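Local coordinates for vesicular integral-membrane protein VIP36 (Canis lupus familiaris, PDB 2DUR) that binds high-mannose glycans through its calcium-dependent lumenal lectin domain and takes part in sorting and transporting glycoproteins in the early secretory pathway, at residues 10-15 / 38-43; 58-63 / 240-245; 70-75 / 113-118; 136-141 / 147-152; 167-170 / 175-178. One frame throughout, in Å; residues are numbered along the deposited sequence.

Contact 1 of 5, residues 10-15 / 38-43; sequences HSLIKP and QYVRLT
Lys14 and Gln38 meet at the exposed surface of the L-type lectin beta sandwich, while Leu12 and Val40 meet beneath them in its interior. This places the N-terminal loop 10-15 beside strand 40-43, near the edge of the eight-stranded sheet. The buried half is a single methyl contact, Leu12 CD2 to Val40 CG2 at 4.0 Å, with the two side chains crossing at a slant. Ile53 of strand 49-55 touches both residues, and Leu12 also lies on Ile220 of strand 217-227, so the tight packing is shared with both sheets. On the outer side a lysine reaches between loops. Its chain bends at chi3 (136°), bringing the ammonium group to two oxygens of one residue. The shorter bond, Lys14 NZ to Gln38 O at 2.6 Å, lies in the carbonyl plane on a lone pair. The other, from Lys14 NZ to Gln38 OE1, spans 2.8 Å and arrives 51° out of the amide's carbonyl plane.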
# COMPACT_ATOMS: atom_id res chain seq x y z
N HIS A 10 -6.15 4.01 -13.02
CA HIS A 10 -5.31 3.74 -11.84
C HIS A 10 -6.11 3.11 -10.70
O HIS A 10 -5.66 3.06 -9.54
CB HIS A 10 -4.60 5.03 -11.37
CG HIS A 10 -3.67 5.61 -12.39
ND1 HIS A 10 -2.72 4.87 -13.04
CD2 HIS A 10 -3.56 6.88 -12.86
CE1 HIS A 10 -2.04 5.65 -13.87
NE2 HIS A 10 -2.53 6.88 -13.77
N SER A 11 -7.31 2.61 -11.03
CA SER A 11 -8.19 2.05 -10.03
C SER A 11 -8.50 0.60 -10.33
O SER A 11 -8.44 0.18 -11.48
CB SER A 11 -9.51 2.84 -9.96
OG SER A 11 -9.28 4.22 -9.66
N LEU A 12 -8.86 -0.13 -9.29
CA LEU A 12 -9.23 -1.54 -9.37
C LEU A 12 -10.64 -1.59 -8.81
O LEU A 12 -10.87 -1.36 -7.63
CB LEU A 12 -8.28 -2.39 -8.51
CG LEU A 12 -8.66 -3.87 -8.34
CD1 LEU A 12 -8.10 -4.71 -9.50
CD2 LEU A 12 -8.24 -4.43 -6.97
N ILE A 13 -11.62 -1.88 -9.67
CA ILE A 13 -13.01 -1.83 -9.23
C ILE A 13 -13.76 -3.03 -9.81
O ILE A 13 -13.61 -3.32 -11.00
CB ILE A 13 -13.70 -0.51 -9.71
CG1 ILE A 13 -12.96 0.72 -9.16
CG2 ILE A 13 -15.14 -0.46 -9.27
CD1 ILE A 13 -13.43 2.07 -9.73
N LYS A 14 -14.52 -3.72 -8.97
CA LYS A 14 -15.27 -4.90 -9.44
C LYS A 14 -16.19 -4.51 -10.61
O LYS A 14 -16.75 -3.41 -10.60
CB LYS A 14 -15.96 -5.72 -8.33
CG LYS A 14 -16.83 -5.03 -7.30
CD LYS A 14 -17.25 -6.08 -6.24
CE LYS A 14 -17.16 -5.57 -4.79
NZ LYS A 14 -17.18 -6.66 -3.70
N PRO A 15 -16.31 -5.40 -11.63
CA PRO A 15 -15.89 -6.81 -11.63
C PRO A 15 -14.46 -7.04 -12.12
O PRO A 15 -14.08 -8.16 -12.49
CB PRO A 15 -16.90 -7.45 -12.60
CG PRO A 15 -17.17 -6.35 -13.62
CD PRO A 15 -16.88 -5.01 -12.93
N GLN A 38 -16.09 -10.64 -6.48
CA GLN A 38 -16.27 -9.72 -5.34
C GLN A 38 -15.00 -9.18 -4.69
O GLN A 38 -15.04 -8.20 -3.96
CB GLN A 38 -17.14 -10.36 -4.27
CG GLN A 38 -18.61 -10.54 -4.70
CD GLN A 38 -19.20 -9.26 -5.31
OE1 GLN A 38 -19.34 -8.22 -4.62
NE2 GLN A 38 -19.55 -9.32 -6.59
N TYR A 39 -13.87 -9.85 -4.92
CA TYR A 39 -12.61 -9.41 -4.32
C TYR A 39 -11.43 -9.99 -5.06
O TYR A 39 -11.56 -11.00 -5.75
CB TYR A 39 -12.51 -9.81 -2.82
CG TYR A 39 -12.71 -11.28 -2.52
CD1 TYR A 39 -11.68 -12.21 -2.74
CD2 TYR A 39 -13.92 -11.75 -2.01
CE1 TYR A 39 -11.85 -13.57 -2.45
CE2 TYR A 39 -14.11 -13.11 -1.73
CZ TYR A 39 -13.08 -14.01 -1.95
OH TYR A 39 -13.26 -15.35 -1.68
N VAL A 40 -10.30 -9.32 -4.92
CA VAL A 40 -9.01 -9.88 -5.33
C VAL A 40 -8.37 -10.42 -4.05
O VAL A 40 -8.32 -9.72 -3.04
CB VAL A 40 -8.14 -8.79 -5.97
CG1 VAL A 40 -6.70 -9.29 -6.21
CG2 VAL A 40 -8.78 -8.34 -7.29
N ARG A 41 -7.95 -11.68 -4.05
CA ARG A 41 -7.37 -12.23 -2.84
C ARG A 41 -5.89 -12.42 -3.11
O ARG A 41 -5.53 -13.28 -3.90
CB ARG A 41 -8.02 -13.58 -2.48
CG ARG A 41 -7.38 -14.28 -1.29
CD ARG A 41 -8.33 -15.32 -0.68
NE ARG A 41 -9.41 -14.61 -0.01
CZ ARG A 41 -10.53 -15.18 0.45
NH1 ARG A 41 -10.73 -16.49 0.32
NH2 ARG A 41 -11.46 -14.41 1.04
N LEU A 42 -5.06 -11.61 -2.45
CA LEU A 42 -3.62 -11.66 -2.67
C LEU A 42 -3.01 -12.96 -2.13
O LEU A 42 -2.12 -13.54 -2.78
CB LEU A 42 -2.94 -10.46 -2.01
CG LEU A 42 -3.41 -9.09 -2.54
CD1 LEU A 42 -2.82 -7.98 -1.66
CD2 LEU A 42 -3.00 -8.91 -3.97
N THR A 43 -3.43 -13.37 -0.94
CA THR A 43 -3.07 -14.70 -0.41
C THR A 43 -4.30 -15.33 0.23
O THR A 43 -5.10 -14.62 0.83
CB THR A 43 -1.96 -14.64 0.66
OG1 THR A 43 -2.46 -14.06 1.88
CG2 THR A 43 -0.71 -13.90 0.16

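Contact 2 of 5, residues 58-63 / 240-245; sequences PCFLKD and DWTKIE
Lys62 lays its methylenes over one face of the Trp241 indole, the two side chains crossing at about a right angle. CE is the atom that presses closest: Lys62 CE stands 3.4 Å from the centroid of the Trp241 five-membered ring and 7° off its normal, a CH-pi contact over the face. CD lies over the fused bond and CG near CE3. A bend at chi4 (68°) ends the otherwise extended chain, and Lys62 NZ stands 4.6 Å from that same five-membered centroid of Trp241, in cation-pi geometry. The neighbouring pair is oriented differently, for Thr242 CG2 meets the Phe60 ring at its edge, in plane, 3.9 Å from Phe60 CE2.

The tryptophan has other partners: its NE1 bonds to Glu236 O, and His232 meets it edge to face. Thr242 is fixed within its own loop by an Asx turn, Thr242 N to Asp240 OD1 at 3.0 Å, and by a second bond from Thr242 OG1 to the same oxygen at 2.7 Å. No hydrogen bond joins 58-63 to 240-245; this surface contact rests on dispersion, with probable electrostatic attraction between ammonium group and indole pi cloud.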
# COMPACT_ATOMS: atom_id res chain seq x y z
N PRO A 58 1.95 3.78 -15.62
CA PRO A 58 2.57 4.64 -14.61
C PRO A 58 1.64 5.81 -14.29
O PRO A 58 0.91 6.28 -15.18
CB PRO A 58 3.83 5.18 -15.29
CG PRO A 58 4.06 4.33 -16.49
CD PRO A 58 2.74 3.71 -16.86
N CYS A 59 1.68 6.27 -13.04
CA CYS A 59 0.90 7.42 -12.61
C CYS A 59 1.70 8.71 -12.75
O CYS A 59 2.76 8.85 -12.13
CB CYS A 59 0.48 7.27 -11.14
SG CYS A 59 -0.55 8.65 -10.56
N PHE A 60 1.17 9.67 -13.53
CA PHE A 60 1.86 10.96 -13.70
C PHE A 60 1.17 12.11 -12.96
O PHE A 60 1.53 13.27 -13.14
CB PHE A 60 2.09 11.29 -15.19
CG PHE A 60 3.06 10.36 -15.86
CD1 PHE A 60 2.61 9.21 -16.52
CD2 PHE A 60 4.42 10.62 -15.82
CE1 PHE A 60 3.49 8.34 -17.13
CE2 PHE A 60 5.34 9.74 -16.45
CZ PHE A 60 4.85 8.60 -17.10
N LEU A 61 0.21 11.77 -12.09
CA LEU A 61 -0.43 12.77 -11.22
C LEU A 61 0.55 13.23 -10.14
O LEU A 61 1.16 12.40 -9.47
CB LEU A 61 -1.66 12.20 -10.53
CG LEU A 61 -2.81 11.71 -11.43
CD1 LEU A 61 -3.90 11.17 -10.57
CD2 LEU A 61 -3.33 12.83 -12.31
N LYS A 62 0.68 14.55 -9.95
CA LYS A 62 1.49 15.07 -8.86
C LYS A 62 0.76 15.04 -7.52
O LYS A 62 1.38 14.92 -6.46
CB LYS A 62 1.93 16.51 -9.15
CG LYS A 62 2.78 16.67 -10.39
CD LYS A 62 3.01 18.16 -10.63
CE LYS A 62 3.77 18.42 -11.90
NZ LYS A 62 2.97 18.09 -13.11
N ASP A 63 -0.56 15.16 -7.55
CA ASP A 63 -1.34 15.23 -6.33
C ASP A 63 -2.48 14.23 -6.39
O ASP A 63 -3.36 14.32 -7.27
CB ASP A 63 -1.90 16.65 -6.13
CG ASP A 63 -0.85 17.71 -6.35
OD1 ASP A 63 -0.13 18.02 -5.39
OD2 ASP A 63 -0.74 18.20 -7.49
N ASP A 240 11.41 18.56 -14.22
CA ASP A 240 11.02 17.22 -14.65
C ASP A 240 10.70 16.36 -13.44
O ASP A 240 11.60 15.83 -12.78
CB ASP A 240 12.13 16.57 -15.47
CG ASP A 240 11.69 15.26 -16.10
OD1 ASP A 240 10.64 14.69 -15.71
OD2 ASP A 240 12.42 14.79 -17.00
N TRP A 241 9.40 16.23 -13.16
CA TRP A 241 8.97 15.52 -11.95
C TRP A 241 9.22 14.01 -12.04
O TRP A 241 9.15 13.32 -11.01
CB TRP A 241 7.50 15.80 -11.66
CG TRP A 241 7.20 17.20 -11.21
CD1 TRP A 241 7.35 18.35 -11.94
CD2 TRP A 241 6.68 17.60 -9.93
NE1 TRP A 241 6.96 19.44 -11.19
CE2 TRP A 241 6.55 19.01 -9.95
CE3 TRP A 241 6.32 16.90 -8.77
CZ2 TRP A 241 6.05 19.74 -8.85
CZ3 TRP A 241 5.83 17.62 -7.68
CH2 TRP A 241 5.70 19.03 -7.73
N THR A 242 9.54 13.50 -13.23
CA THR A 242 9.80 12.05 -13.35
C THR A 242 11.20 11.69 -12.85
O THR A 242 11.52 10.51 -12.65
CB THR A 242 9.65 11.52 -14.81
OG1 THR A 242 10.76 11.97 -15.60
CG2 THR A 242 8.32 11.96 -15.42
N LYS A 243 12.04 12.71 -12.69
CA LYS A 243 13.43 12.51 -12.29
C LYS A 243 13.71 12.81 -10.80
O LYS A 243 14.87 12.73 -10.37
CB LYS A 243 14.37 13.32 -13.17
CG LYS A 243 14.24 13.04 -14.66
CD LYS A 243 15.01 11.80 -15.03
CE LYS A 243 15.02 11.58 -16.55
NZ LYS A 243 15.40 12.82 -17.28
N ILE A 244 12.67 13.15 -10.03
CA ILE A 244 12.84 13.34 -8.58
C ILE A 244 13.29 12.03 -7.94
O ILE A 244 12.72 10.97 -8.20
CB ILE A 244 11.53 13.86 -7.91
CG1 ILE A 244 11.15 15.25 -8.46
CG2 ILE A 244 11.66 13.89 -6.36
CD1 ILE A 244 9.71 15.65 -8.18
N GLU A 245 14.34 12.10 -7.13
CA GLU A 245 14.82 10.92 -6.41
C GLU A 245 13.99 10.76 -5.13
O GLU A 245 13.85 11.71 -4.37
CB GLU A 245 16.30 11.07 -6.06
CG GLU A 245 17.19 11.25 -7.29
CD GLU A 245 17.26 10.00 -8.16
OE1 GLU A 245 17.35 8.89 -7.60
OE2 GLU A 245 17.22 10.14 -9.41

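Contact 3 of 5, residues 70-75 / 113-118; sequences FKVHGT and LDTYPN. With CA (calcium ion), chain E; MAN (alpha-D-mannopyranose), chain C.
The interior of the lectin beta sandwich meets the calcium and mannose site here, with strand 64-73 of one sheet facing strand 109-114 of the other. Phe70 and Leu113 approach from opposite directions, and Leu113 CD2 sits over one face of the Phe70 ring, 4.0 Å from its centroid and 19° off the normal. Val72 CG1 touches Thr115 CG2 at 4.2 Å. Leu167 of strand 165-172 touches both Phe70 and Leu113.

Past Leu113 the chain turns outward to the metal. Asp114, its CG opposite the backbone N (chi1 -174°), turns both carboxylate oxygens to calcium, Asp114 OD1 and OD2 each lying 2.5 Å from the ion. Tyr116 O, Asn118 OD1 and two waters add four more ligands, and Asp145 OD2 completes the shell. An Asx turn shapes this loop: Tyr116 N donates to Asp114 OD2 over 3.2 Å, reaching the oxygen on its anti side, well out of the carboxylate plane. Asn118 divides its amide: the oxygen holds calcium, while Asn118 ND2 gives a nearly straight bond (172°) to mannose O4 at 2.9 Å. Asp83, His142, Asp213 and Leu214 also bind this mannose. Calcium positioning an asparagine that contacts the sugar is the hallmark of L-type lectin carbohydrate sites.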
# COMPACT_ATOMS: atom_id res chain seq x y z
N PHE A 70 -9.99 -2.94 1.79
CA PHE A 70 -9.25 -4.21 1.95
C PHE A 70 -9.92 -5.04 3.02
O PHE A 70 -10.77 -4.56 3.76
CB PHE A 70 -7.78 -3.91 2.33
CG PHE A 70 -7.62 -3.32 3.70
CD1 PHE A 70 -7.76 -1.93 3.89
CD2 PHE A 70 -7.37 -4.13 4.82
CE1 PHE A 70 -7.65 -1.38 5.19
CE2 PHE A 70 -7.23 -3.58 6.11
CZ PHE A 70 -7.39 -2.18 6.30
N LYS A 71 -9.54 -6.31 3.12
CA LYS A 71 -10.01 -7.13 4.22
C LYS A 71 -8.92 -8.12 4.60
O LYS A 71 -8.48 -8.88 3.75
CB LYS A 71 -11.29 -7.88 3.85
CG LYS A 71 -12.00 -8.40 5.05
CD LYS A 71 -13.27 -9.17 4.66
CE LYS A 71 -13.80 -9.93 5.86
NZ LYS A 71 -14.39 -9.05 6.93
N VAL A 72 -8.49 -8.06 5.85
CA VAL A 72 -7.55 -9.04 6.39
C VAL A 72 -8.30 -9.88 7.40
O VAL A 72 -8.82 -9.37 8.40
CB VAL A 72 -6.31 -8.39 7.02
CG1 VAL A 72 -5.37 -9.47 7.58
CG2 VAL A 72 -5.60 -7.52 5.96
N HIS A 73 -8.34 -11.19 7.15
CA HIS A 73 -9.14 -12.05 7.99
C HIS A 73 -8.66 -13.49 7.91
O HIS A 73 -8.19 -13.92 6.88
CB HIS A 73 -10.62 -11.96 7.58
CG HIS A 73 -10.89 -12.29 6.14
ND1 HIS A 73 -11.63 -13.39 5.78
CD2 HIS A 73 -10.50 -11.69 4.99
CE1 HIS A 73 -11.71 -13.44 4.46
NE2 HIS A 73 -11.04 -12.42 3.96
N GLY A 74 -8.76 -14.21 9.01
CA GLY A 74 -8.40 -15.63 8.98
C GLY A 74 -8.73 -16.30 10.28
O GLY A 74 -9.30 -15.69 11.19
N THR A 75 -8.36 -17.57 10.38
CA THR A 75 -8.81 -18.39 11.49
C THR A 75 -7.72 -18.78 12.49
O THR A 75 -7.99 -19.52 13.44
CB THR A 75 -9.50 -19.66 10.99
OG1 THR A 75 -8.57 -20.43 10.22
CG2 THR A 75 -10.71 -19.31 10.12
N LEU A 113 0.97 -2.74 6.18
CA LEU A 113 -0.07 -3.06 7.18
C LEU A 113 0.40 -4.40 7.76
O LEU A 113 0.11 -5.48 7.21
CB LEU A 113 -1.43 -3.20 6.48
CG LEU A 113 -2.09 -1.91 6.01
CD1 LEU A 113 -1.44 -1.43 4.75
CD2 LEU A 113 -3.58 -2.16 5.75
N ASP A 114 1.17 -4.32 8.84
CA ASP A 114 1.91 -5.48 9.39
C ASP A 114 1.09 -6.05 10.55
O ASP A 114 0.83 -5.34 11.51
CB ASP A 114 3.29 -4.97 9.87
CG ASP A 114 4.22 -6.10 10.34
OD1 ASP A 114 5.44 -5.85 10.51
OD2 ASP A 114 3.73 -7.23 10.53
N THR A 115 0.72 -7.33 10.48
CA THR A 115 -0.16 -7.93 11.47
C THR A 115 0.55 -8.84 12.48
O THR A 115 -0.08 -9.36 13.38
CB THR A 115 -1.24 -8.78 10.81
OG1 THR A 115 -0.61 -9.81 10.06
CG2 THR A 115 -2.14 -7.95 9.85
N TYR A 116 1.85 -9.06 12.31
CA TYR A 116 2.57 -9.99 13.18
C TYR A 116 3.86 -9.37 13.73
O TYR A 116 4.71 -8.99 12.94
CB TYR A 116 2.92 -11.27 12.40
CG TYR A 116 3.70 -12.25 13.22
CD1 TYR A 116 3.13 -12.84 14.35
CD2 TYR A 116 5.02 -12.57 12.89
CE1 TYR A 116 3.86 -13.73 15.12
CE2 TYR A 116 5.75 -13.47 13.66
CZ TYR A 116 5.16 -14.03 14.78
OH TYR A 116 5.88 -14.92 15.56
N PRO A 117 4.01 -9.28 15.08
CA PRO A 117 5.27 -8.72 15.60
C PRO A 117 6.42 -9.73 15.54
O PRO A 117 6.52 -10.62 16.39
CB PRO A 117 4.94 -8.36 17.06
CG PRO A 117 3.76 -9.23 17.42
CD PRO A 117 3.06 -9.63 16.15
N ASN A 118 7.27 -9.59 14.52
CA ASN A 118 8.45 -10.45 14.41
C ASN A 118 9.49 -10.08 15.46
O ASN A 118 10.31 -10.91 15.87
CB ASN A 118 9.07 -10.29 13.03
CG ASN A 118 8.20 -10.84 11.94
OD1 ASN A 118 7.30 -10.16 11.44
ND2 ASN A 118 8.46 -12.08 11.55
CA CA E . 5.95 -8.24 11.06
C1 MAN C . 8.33 -17.54 9.19
C2 MAN C . 9.15 -16.49 8.45
C3 MAN C . 8.82 -15.08 8.96
C4 MAN C . 7.31 -14.83 9.00
C5 MAN C . 6.70 -15.89 9.90
C6 MAN C . 5.20 -15.69 10.08
O1 MAN C . 8.90 -17.80 10.47
O2 MAN C . 8.83 -16.56 7.08
O3 MAN C . 9.49 -14.11 8.17
O4 MAN C . 6.99 -13.54 9.50
O5 MAN C . 6.96 -17.13 9.26
O6 MAN C . 4.52 -15.94 8.86
O HOH W 1 4.77 -9.71 9.51
O HOH W 2 7.67 -7.74 9.40

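Contact 4 of 5, residues 136-141 / 147-152; sequences GSLSYD and RWTELA
With chi1 at -175°, Asp141 holds CG opposite its backbone N, while Trp148 has a chi1 of -33°, displaced from the usual staggered value; together these torsions set carboxylate and indole side by side, pointing the same way. Both belong to the long loop of the L-type lectin domain between strands 128-135 and 152-155. The bond they form is Trp148 NE1 to Asp141 OD1, 2.8 Å long and fairly straight at the hydrogen. The oxygen lies only 3° out of the indole plane, at the ring edge, and receives the donor on its anti side. Asp141 CB comes 3.6 Å from Trp148 CD1, adding a close carbon contact beside the bond. Ser143 OG holds the second carboxylate oxygen, so both ends of the group have partners.

Thr149 fills the middle of the interface through its two branches. Its methyl faces the opposite segment, Thr149 CG2 lying 4.2 Å from Leu138 CB and 3.9 Å from Ser139 O. Met132 of strand 128-135 backs both Leu138 and Thr149. Tyr140 starts out away from this seam, and its hydroxyl packs near Asp114 of the calcium site; Asp104 binds its backbone N. The hydroxyl branch of Thr149 closes the seam through water: one molecule accepts from Asp141 N at 3.0 Å and lies 2.8 Å from Thr149 OG1.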
# COMPACT_ATOMS: atom_id res chain seq x y z
N GLY A 136 16.43 2.63 -3.23
CA GLY A 136 17.15 1.44 -3.64
C GLY A 136 18.12 0.91 -2.62
O GLY A 136 18.43 -0.28 -2.64
N SER A 137 18.60 1.75 -1.70
CA SER A 137 19.66 1.36 -0.76
C SER A 137 19.15 0.64 0.49
O SER A 137 19.87 -0.13 1.13
CB SER A 137 20.50 2.59 -0.34
OG SER A 137 21.17 3.17 -1.46
N LEU A 138 17.89 0.88 0.86
CA LEU A 138 17.41 0.36 2.13
C LEU A 138 16.79 -1.02 2.01
O LEU A 138 16.08 -1.34 1.03
CB LEU A 138 16.36 1.34 2.73
CG LEU A 138 16.84 2.80 2.78
CD1 LEU A 138 15.73 3.61 3.46
CD2 LEU A 138 18.14 2.93 3.55
N SER A 139 17.01 -1.84 3.03
CA SER A 139 16.38 -3.12 3.13
C SER A 139 15.36 -3.05 4.28
O SER A 139 15.68 -2.56 5.37
CB SER A 139 17.42 -4.21 3.43
OG SER A 139 16.78 -5.44 3.76
N TYR A 140 14.17 -3.57 4.05
CA TYR A 140 13.18 -3.72 5.10
C TYR A 140 13.58 -4.92 5.96
O TYR A 140 13.65 -6.04 5.45
CB TYR A 140 11.81 -3.94 4.47
CG TYR A 140 10.72 -4.29 5.45
CD1 TYR A 140 10.12 -3.28 6.23
CD2 TYR A 140 10.27 -5.60 5.57
CE1 TYR A 140 9.10 -3.59 7.11
CE2 TYR A 140 9.25 -5.93 6.45
CZ TYR A 140 8.67 -4.93 7.22
OH TYR A 140 7.67 -5.20 8.12
N ASP A 141 13.89 -4.67 7.22
CA ASP A 141 14.30 -5.76 8.10
C ASP A 141 13.05 -6.45 8.64
O ASP A 141 12.47 -6.01 9.63
CB ASP A 141 15.15 -5.25 9.26
CG ASP A 141 15.68 -6.39 10.13
OD1 ASP A 141 16.56 -6.11 10.99
OD2 ASP A 141 15.25 -7.56 9.92
N ARG A 147 11.91 -1.88 11.85
CA ARG A 147 12.20 -0.89 12.87
C ARG A 147 13.11 0.24 12.37
O ARG A 147 12.83 1.43 12.61
CB ARG A 147 12.87 -1.55 14.07
CG ARG A 147 12.96 -0.56 15.23
CD ARG A 147 13.92 -0.97 16.27
NE ARG A 147 13.30 -1.98 17.11
CZ ARG A 147 13.88 -2.52 18.17
NH1 ARG A 147 15.10 -2.15 18.51
NH2 ARG A 147 13.23 -3.44 18.87
N TRP A 148 14.17 -0.14 11.67
CA TRP A 148 15.26 0.79 11.39
C TRP A 148 14.94 1.74 10.24
O TRP A 148 15.64 2.72 10.06
CB TRP A 148 16.54 0.02 11.02
CG TRP A 148 16.71 -1.29 11.70
CD1 TRP A 148 16.63 -2.53 11.12
CD2 TRP A 148 16.98 -1.52 13.09
NE1 TRP A 148 16.84 -3.50 12.06
CE2 TRP A 148 17.05 -2.91 13.28
CE3 TRP A 148 17.18 -0.67 14.20
CZ2 TRP A 148 17.29 -3.50 14.55
CZ3 TRP A 148 17.43 -1.25 15.47
CH2 TRP A 148 17.50 -2.65 15.61
N THR A 149 13.89 1.44 9.50
CA THR A 149 13.54 2.21 8.30
C THR A 149 12.12 2.82 8.36
O THR A 149 11.63 3.33 7.37
CB THR A 149 13.70 1.37 7.02
OG1 THR A 149 12.97 0.14 7.13
CG2 THR A 149 15.19 1.07 6.77
N GLU A 150 11.49 2.74 9.53
CA GLU A 150 10.16 3.36 9.71
C GLU A 150 10.25 4.88 9.66
O GLU A 150 10.99 5.48 10.44
CB GLU A 150 9.55 2.93 11.05
CG GLU A 150 8.20 3.64 11.32
CD GLU A 150 7.61 3.38 12.69
OE1 GLU A 150 8.12 2.53 13.44
OE2 GLU A 150 6.61 4.04 13.03
N LEU A 151 9.51 5.50 8.75
CA LEU A 151 9.40 6.96 8.71
C LEU A 151 8.38 7.46 9.73
O LEU A 151 8.60 8.47 10.43
CB LEU A 151 8.97 7.41 7.32
CG LEU A 151 9.80 8.21 6.35
CD1 LEU A 151 8.91 8.59 5.20
CD2 LEU A 151 10.40 9.47 7.02
N ALA A 152 7.24 6.76 9.78
CA ALA A 152 6.14 7.10 10.68
C ALA A 152 5.18 5.91 10.68
O ALA A 152 5.24 5.08 9.79
CB ALA A 152 5.40 8.36 10.24
O HOH W 3 14.18 -2.00 8.57

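Contact 5 of 5, residues 167-170 / 175-178; sequences LAVR and RLTV
One water is gripped by three groups of this strand pair: it accepts from Arg170 NH1 at 2.8 Å, in the plane of the guanidinium at its edge, and donates to Thr177 OG1 at 2.8 Å and to Arg175 O at 3.0 Å. Arg170 can reach it because its chain is extended from CG to NE, running beside the neighbouring strand. Arg175 CD lies obliquely to that guanidinium, and the two guanidinium planes stand 68° apart. Asp193 salt-bridges Arg175 NH2, probably offsetting part of that charge, and is hydrogen-bonded to Thr177 OG1.

The backbones form an antiparallel beta hairpin, strands 165-172 and 175-181; the axes of 167-170 and 175-178 come within 4.8 Å at 178°. Arg170 and Thr177 are a hydrogen-bonded pair: Arg170 N donates to Thr177 O over 2.8 Å, and Thr177 N returns a bond to Arg170 O. Val169 and Val178 form the adjacent non-hydrogen-bonded pair. Their face of the sheet is apolar, with Val169 CG1 beside Leu176 CD1 at 3.9 Å and Leu167 CD1 against Val178 CG1 at 4.0 Å. From the opposing sheet of the sandwich, Ile111 touches Leu167 and Val169 while Val131 touches Leu176 and Val178.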
# COMPACT_ATOMS: atom_id res chain seq x y z
N LEU A 167 -8.51 2.17 3.89
CA LEU A 167 -7.30 3.01 4.09
C LEU A 167 -7.29 4.13 3.07
O LEU A 167 -7.69 3.93 1.93
CB LEU A 167 -6.03 2.15 3.92
CG LEU A 167 -4.76 2.74 4.55
CD1 LEU A 167 -4.83 2.54 6.02
CD2 LEU A 167 -3.55 2.03 3.97
N ALA A 168 -6.83 5.31 3.47
CA ALA A 168 -6.59 6.38 2.51
C ALA A 168 -5.13 6.79 2.57
O ALA A 168 -4.56 6.90 3.66
CB ALA A 168 -7.50 7.57 2.81
N VAL A 169 -4.54 6.97 1.39
CA VAL A 169 -3.16 7.46 1.28
C VAL A 169 -3.20 8.67 0.37
O VAL A 169 -3.55 8.56 -0.80
CB VAL A 169 -2.21 6.39 0.68
CG1 VAL A 169 -0.79 6.96 0.59
CG2 VAL A 169 -2.23 5.09 1.53
N ARG A 170 -2.83 9.82 0.91
CA ARG A 170 -2.89 11.09 0.18
C ARG A 170 -1.47 11.61 0.03
O ARG A 170 -0.71 11.63 0.98
CB ARG A 170 -3.72 12.12 0.95
CG ARG A 170 -3.91 13.45 0.20
CD ARG A 170 -4.64 14.47 1.10
NE ARG A 170 -4.81 15.78 0.43
CZ ARG A 170 -3.93 16.79 0.45
NH1 ARG A 170 -2.78 16.73 1.14
NH2 ARG A 170 -4.23 17.91 -0.21
N ARG A 175 3.40 16.44 1.33
CA ARG A 175 2.69 15.96 2.49
C ARG A 175 2.12 14.59 2.19
O ARG A 175 1.40 14.40 1.22
CB ARG A 175 1.57 16.95 2.90
CG ARG A 175 0.86 16.59 4.18
CD ARG A 175 -0.30 17.58 4.38
NE ARG A 175 -1.07 17.26 5.59
CZ ARG A 175 -2.11 18.00 6.02
NH1 ARG A 175 -2.49 19.08 5.33
NH2 ARG A 175 -2.77 17.65 7.11
N LEU A 176 2.45 13.64 3.06
CA LEU A 176 1.99 12.26 2.95
C LEU A 176 1.09 11.98 4.14
O LEU A 176 1.52 12.05 5.29
CB LEU A 176 3.20 11.31 2.95
CG LEU A 176 2.84 9.81 2.90
CD1 LEU A 176 2.09 9.45 1.62
CD2 LEU A 176 4.09 8.94 3.07
N THR A 177 -0.17 11.65 3.87
CA THR A 177 -1.13 11.41 4.95
C THR A 177 -1.73 10.03 4.76
O THR A 177 -2.15 9.66 3.66
CB THR A 177 -2.27 12.49 4.95
OG1 THR A 177 -1.71 13.81 4.87
CG2 THR A 177 -3.13 12.36 6.18
N VAL A 178 -1.76 9.26 5.83
CA VAL A 178 -2.43 7.96 5.82
C VAL A 178 -3.52 8.01 6.87
O VAL A 178 -3.25 8.36 8.03
CB VAL A 178 -1.44 6.81 6.14
CG1 VAL A 178 -2.15 5.46 6.08
CG2 VAL A 178 -0.26 6.85 5.18
O HOH W 4 -1.38 14.59 2.20

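Four of the contacts follow one another along the chain in the order 1, 3, 4, 5, while contact 2 joins the loop at 58-63 to the C-terminal region and so brackets contacts 3, 4 and 5. Contacts 1, 3 and 5 all reach the eight-stranded sheet; strands 64-73 and 165-172 are neighbours there, which lets Phe70 of contact 3 touch Leu167 of contact 5. The seven-stranded sheet enters at contact 3 and is flanked by the loop of contact 4, where Tyr140 reaches Asp114. Contacts 2 and 3 lie on opposite sides of the chain centre, their centres about 31 Å apart, so the C-terminal packing is remote from the sugar site.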